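Thioredoxin-like protein (Klebsiella pneumoniae subsp. pneumoniae MGH 78578, PDB 3TY1) is of unknown function but has an aldose 1-epimerase-like fold and probably binds carbohydrate. Local coordinates at residues N18-N22 with S23-K27; E108-E112 with M113-C117. One frame throughout, in Å; residues are numbered along the deposited sequence.

Contact 1: residues N18-N22 with S23-K27; sequences NWQIN and SDQLK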
loop_
_atom_site.group_PDB
_atom_site.type_symbol
_atom_site.label_atom_id
_atom_site.label_comp_id
_atom_site.label_asym_id
_atom_site.label_seq_id
_atom_site.Cartn_x
_atom_site.Cartn_y
_atom_site.Cartn_z
ATOM N N ASN A 18 11.424 -18.314 -7.529
ATOM C CA ASN A 18 12.448 -19.219 -6.993
ATOM C C ASN A 18 13.384 -19.726 -8.090
ATOM O O ASN A 18 12.923 -20.189 -9.111
ATOM C CB ASN A 18 11.823 -20.389 -6.249
ATOM C CG ASN A 18 11.088 -19.958 -4.989
ATOM O OD1 ASN A 18 11.579 -19.173 -4.181
ATOM N ND2 ASN A 18 9.894 -20.477 -4.824
ATOM N N TRP A 19 14.692 -19.610 -7.881
ATOM C CA TRP A 19 15.657 -19.924 -8.932
ATOM C C TRP A 19 17.008 -20.109 -8.299
ATOM O O TRP A 19 17.326 -19.460 -7.300
ATOM C CB TRP A 19 15.703 -18.734 -9.905
ATOM C CG TRP A 19 16.825 -18.753 -10.911
ATOM C CD1 TRP A 19 16.808 -19.305 -12.164
ATOM C CD2 TRP A 19 18.133 -18.179 -10.744
ATOM N NE1 TRP A 19 18.019 -19.092 -12.780
ATOM C CE2 TRP A 19 18.846 -18.407 -11.933
ATOM C CE3 TRP A 19 18.759 -17.471 -9.706
ATOM C CZ2 TRP A 19 20.162 -17.970 -12.111
ATOM C CZ3 TRP A 19 20.051 -17.040 -9.881
ATOM C CH2 TRP A 19 20.745 -17.294 -11.078
ATOM N N GLN A 20 17.812 -20.999 -8.854
ATOM C CA GLN A 20 19.178 -21.129 -8.372
ATOM C C GLN A 20 20.091 -21.638 -9.448
ATOM O O GLN A 20 19.674 -22.367 -10.362
ATOM C CB GLN A 20 19.290 -22.071 -7.163
ATOM C CG GLN A 20 19.027 -23.540 -7.465
ATOM C CD GLN A 20 20.247 -24.321 -8.076
ATOM O OE1 GLN A 20 21.399 -24.132 -7.651
ATOM N NE2 GLN A 20 19.967 -25.225 -9.046
ATOM N N ILE A 21 21.350 -21.278 -9.302
ATOM C CA ILE A 21 22.422 -21.930 -10.056
ATOM C C ILE A 21 23.550 -22.230 -9.099
ATOM O O ILE A 21 23.685 -21.586 -8.064
ATOM C CB ILE A 21 22.917 -21.107 -11.223
ATOM C CG1 ILE A 21 23.430 -19.748 -10.743
ATOM C CG2 ILE A 21 21.820 -20.987 -12.293
ATOM C CD1 ILE A 21 24.115 -18.936 -11.839
ATOM N N ASN A 22 24.379 -23.191 -9.454
ATOM C CA ASN A 22 25.489 -23.528 -8.605
ATOM C C ASN A 22 26.707 -23.921 -9.421
ATOM O O ASN A 22 26.601 -24.344 -10.589
ATOM C CB ASN A 22 25.062 -24.556 -7.529
ATOM C CG ASN A 22 24.805 -25.930 -8.089
ATOM O OD1 ASN A 22 25.726 -26.617 -8.544
ATOM N ND2 ASN A 22 23.539 -26.342 -8.085
ATOM N N SER A 23 27.857 -23.743 -8.786
ATOM C CA SER A 23 29.154 -23.946 -9.397
ATOM C C SER A 23 29.356 -25.383 -9.903
ATOM O O SER A 23 30.053 -25.594 -10.903
ATOM C CB SER A 23 30.286 -23.546 -8.422
ATOM O OG SER A 23 30.213 -24.210 -7.167
ATOM N N ASP A 24 28.799 -26.350 -9.179
ATOM C CA ASP A 24 28.822 -27.763 -9.598
ATOM C C ASP A 24 28.166 -27.972 -10.955
ATOM O O ASP A 24 28.826 -28.450 -11.882
ATOM C CB ASP A 24 28.118 -28.667 -8.566
ATOM C CG ASP A 24 29.069 -29.267 -7.562
ATOM O OD1 ASP A 24 30.036 -28.581 -7.153
ATOM O OD2 ASP A 24 28.839 -30.441 -7.183
ATOM N N GLN A 25 26.880 -27.606 -11.071
ATOM C CA GLN A 25 26.172 -27.717 -12.353
ATOM C C GLN A 25 26.790 -26.874 -13.467
ATOM O O GLN A 25 26.746 -27.293 -14.623
ATOM C CB GLN A 25 24.627 -27.516 -12.282
ATOM C CG GLN A 25 24.126 -26.598 -11.251
ATOM C CD GLN A 25 22.921 -25.784 -11.676
ATOM O OE1 GLN A 25 23.037 -24.560 -11.879
ATOM N NE2 GLN A 25 21.769 -26.449 -11.834
ATOM N N LEU A 26 27.413 -25.753 -13.120
ATOM C CA LEU A 26 28.131 -24.918 -14.090
ATOM C C LEU A 26 29.533 -25.458 -14.452
ATOM O O LEU A 26 30.211 -24.874 -15.304
ATOM C CB LEU A 26 28.289 -23.473 -13.551
ATOM C CG LEU A 26 27.000 -22.652 -13.352
ATOM C CD1 LEU A 26 27.280 -21.374 -12.576
ATOM C CD2 LEU A 26 26.334 -22.340 -14.678
ATOM N N LYS A 27 29.964 -26.538 -13.788
ATOM C CA LYS A 27 31.279 -27.132 -13.949
ATOM C C LYS A 27 32.429 -26.146 -13.647
ATOM O O LYS A 27 33.479 -26.200 -14.275
ATOM C CB LYS A 27 31.397 -27.832 -15.321
ATOM C CG LYS A 27 30.201 -28.764 -15.558
ATOM C CD LYS A 27 30.463 -29.929 -16.496
ATOM C CE LYS A 27 29.223 -30.844 -16.561
ATOM N NZ LYS A 27 29.383 -32.017 -17.478
#
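Asn-22 and Gln-25 form a reciprocal capping box at the start of a short helix-like turn, where edge strand 19-22 of an antiparallel sheet ends. Asn-22 OD1 accepts Gln-25 N at 2.9 Å in an almost straight bond (170°), the donor standing above the carbonyl plane; in return Gln-25 OE1 takes Asn-22 N at 3.1 Å. With CG lodged between its backbone N and carbonyl carbon (chi1 71°), Asn-22 holds its amide beside the turn, and the Gln-25 side chain crosses it at about a right angle, its CG lying 3.1 Å from Asn-22 OD1. A bond from Leu-26 N to Asn-22 O, 3.0 Å long and in the carbonyl plane, closes the turn. On the packed side, Ile-21 CD1 meets Leu-26 CD1 at 4.1 Å, and both side chains rest on Trp-5 of strand 2-9. Ile-21 and Ser-23 are buried, Leu-26 only partly; Ser-23 OG is hydrogen-bonded to Phe-33 N. The solvent side is looser: Gln-20, Asp-24 and Gln-25 are exposed there, and the amide planes of the two glutamines lie 56° apart. On this side Asn-22 ND2 reaches back along its own strand to Gln-20 OE1, 3.1 Å away.

Contact 2: residues E108-E112 with M113-C117; sequences EGFNE and MMVRC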
loop_
_atom_site.group_PDB
_atom_site.type_symbol
_atom_site.label_atom_id
_atom_site.label_comp_id
_atom_site.label_asym_id
_atom_site.label_seq_id
_atom_site.Cartn_x
_atom_site.Cartn_y
_atom_site.Cartn_z
ATOM N N GLU A 108 9.624 1.110 9.643
ATOM C CA GLU A 108 8.944 -0.177 9.726
ATOM C C GLU A 108 9.619 -1.266 8.896
ATOM O O GLU A 108 9.311 -2.461 9.075
ATOM C CB GLU A 108 7.452 -0.025 9.347
ATOM C CG GLU A 108 6.728 0.999 10.260
ATOM C CD GLU A 108 5.231 1.141 10.031
ATOM O OE1 GLU A 108 4.666 0.549 9.078
ATOM O OE2 GLU A 108 4.598 1.852 10.847
ATOM N N GLY A 109 10.504 -0.868 7.984
ATOM C CA GLY A 109 11.244 -1.807 7.136
ATOM C C GLY A 109 12.742 -1.920 7.358
ATOM O O GLY A 109 13.404 -2.776 6.748
ATOM N N PHE A 110 13.274 -1.129 8.281
ATOM C CA PHE A 110 14.733 -0.959 8.369
ATOM C C PHE A 110 15.452 -2.015 9.159
ATOM O O PHE A 110 15.339 -2.092 10.402
ATOM C CB PHE A 110 15.086 0.459 8.884
ATOM C CG PHE A 110 16.582 0.747 8.959
ATOM C CD1 PHE A 110 17.441 0.363 7.951
ATOM C CD2 PHE A 110 17.099 1.507 9.993
ATOM C CE1 PHE A 110 18.821 0.667 7.997
ATOM C CE2 PHE A 110 18.447 1.806 10.043
ATOM C CZ PHE A 110 19.304 1.387 9.044
ATOM N N ASN A 111 16.165 -2.879 8.420
ATOM C CA ASN A 111 17.038 -3.871 9.024
ATOM C C ASN A 111 18.312 -4.219 8.226
ATOM O O ASN A 111 19.059 -5.113 8.603
ATOM C CB ASN A 111 16.229 -5.123 9.307
ATOM C CG ASN A 111 15.674 -5.755 8.043
ATOM O OD1 ASN A 111 16.153 -5.483 6.907
ATOM N ND2 ASN A 111 14.718 -6.666 8.234
ATOM N N GLU A 112 18.597 -3.435 7.199
ATOM C CA GLU A 112 19.605 -3.790 6.225
ATOM C C GLU A 112 21.016 -3.310 6.581
ATOM O O GLU A 112 21.207 -2.357 7.314
ATOM C CB GLU A 112 19.197 -3.215 4.857
ATOM C CG GLU A 112 17.840 -3.646 4.348
ATOM C CD GLU A 112 16.689 -2.659 4.613
ATOM O OE1 GLU A 112 16.677 -1.966 5.653
ATOM O OE2 GLU A 112 15.788 -2.584 3.767
HETATM N N MSE A 113 21.977 -4.015 6.010
HETATM C CA MSE A 113 23.375 -3.701 6.053
HETATM C C MSE A 113 23.681 -2.509 5.127
HETATM O O MSE A 113 24.551 -1.702 5.450
HETATM C CB MSE A 113 24.189 -4.937 5.668
HETATM C CG MSE A 113 25.676 -4.742 5.690
HETATM SE SE MSE A 113 26.462 -4.253 3.955
HETATM C CE MSE A 113 27.383 -2.814 4.528
HETATM N N MSE A 114 23.011 -2.406 3.976
HETATM C CA MSE A 114 23.226 -1.234 3.079
HETATM C C MSE A 114 21.907 -0.833 2.395
HETATM O O MSE A 114 21.350 -1.614 1.646
HETATM C CB MSE A 114 24.360 -1.507 2.051
HETATM C CG MSE A 114 25.103 -0.273 1.502
HETATM SE SE MSE A 114 23.955 0.833 0.410
HETATM C CE MSE A 114 23.712 -0.401 -1.082
ATOM N N VAL A 115 21.418 0.368 2.707
ATOM C CA VAL A 115 20.238 0.947 2.091
ATOM C C VAL A 115 20.620 2.136 1.218
ATOM O O VAL A 115 21.305 3.026 1.693
ATOM C CB VAL A 115 19.248 1.507 3.132
ATOM C CG1 VAL A 115 17.994 2.054 2.385
ATOM C CG2 VAL A 115 18.880 0.454 4.126
ATOM N N ARG A 116 20.193 2.155 -0.049
ATOM C CA ARG A 116 20.386 3.352 -0.878
ATOM C C ARG A 116 19.294 4.323 -0.451
ATOM O O ARG A 116 18.124 4.059 -0.679
ATOM C CB ARG A 116 20.288 3.002 -2.356
ATOM C CG ARG A 116 21.493 2.181 -2.839
ATOM C CD ARG A 116 21.324 1.636 -4.274
ATOM N NE ARG A 116 22.458 0.803 -4.708
ATOM C CZ ARG A 116 22.576 -0.510 -4.461
ATOM N NH1 ARG A 116 21.683 -1.128 -3.740
ATOM N NH2 ARG A 116 23.626 -1.209 -4.927
ATOM N N CYS A 117 19.684 5.410 0.211
ATOM C CA CYS A 117 18.760 6.422 0.710
ATOM C C CYS A 117 18.786 7.546 -0.327
ATOM O O CYS A 117 19.647 8.421 -0.285
ATOM C CB CYS A 117 19.221 6.910 2.065
ATOM S SG CYS A 117 19.236 5.606 3.313
#
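Phe-110, Glu-112 and Val-115 meet in the buried interior where the loop 108-112 runs into strand 114-119, beside a sulfate that may mark a pocket, an ion most likely picked up during crystallisation and bound about 4 Å from the phenylalanine side chain. One methyl group does the apolar work: Val-115 CG2 lies 3.9 Å from Phe-110 CE1 and 3.8 Å from Glu-112 CB. The same Val-115 CG2, crossing the glutamate obliquely, also has Glu-112 OE1 as a van der Waals neighbour at 3.6 Å. Glu-112 bends sharply at chi2 (97°), which folds its carboxylate back over the preceding residues. There OE1 sits in the plane of the Phe-110 ring, at its edge and 3.4 Å from Phe-110 CD1, while Asn-111 N donates to the same Glu-112 OE1 at 3.0 Å from above the carboxylate plane. The second oxygen, OE2, is held by Arg-67 and Asn-70, so both ends of the carboxylate have partners. In the supersandwich fold of this galactose mutarotase-like family, the chain then enters its strand through a classic beta bulge: Met-113 and Met-114, both selenomethionine, face Leu-71 together. Glu-112 O, just before the bulge, accepts from Trp-83 and Asn-213, while Trp-83 and Trp-106 of the same chain, and Phe-170 of a second subunit, meet the Phe-110 ring. Val-115, the residue after the bulge, points toward the loop, whereas Met-114 points away from it. The selenomethionine methyl uses that other side of the strand, placing Met-114 CE 3.4 Å above one face of the Arg-116 guanidinium, whose NE is salt-bridged to Asp-194, and offset toward its rim.

In the fold
Joining a strand to a loop is solved twice under different conditions. Contact 1 lies on an outermost strand of its sheet, its centre about 28 Å from that of the chain; contact 2 is buried, its centre about 8 Å away, on a strand paired with 204-214. They share no strand; their centres lie about 29 Å apart and their nearest atoms about 17 Å. At the surface, neutral amides and backbone groups satisfy one another within the turn, and no other subunit touches it. In the interior, no hydrogen bond links the two segments: methyl packing joins them, and the Glu-112 carboxylate is met partly by its neighbour Asn-111 and partly by Arg-67 and Asn-70.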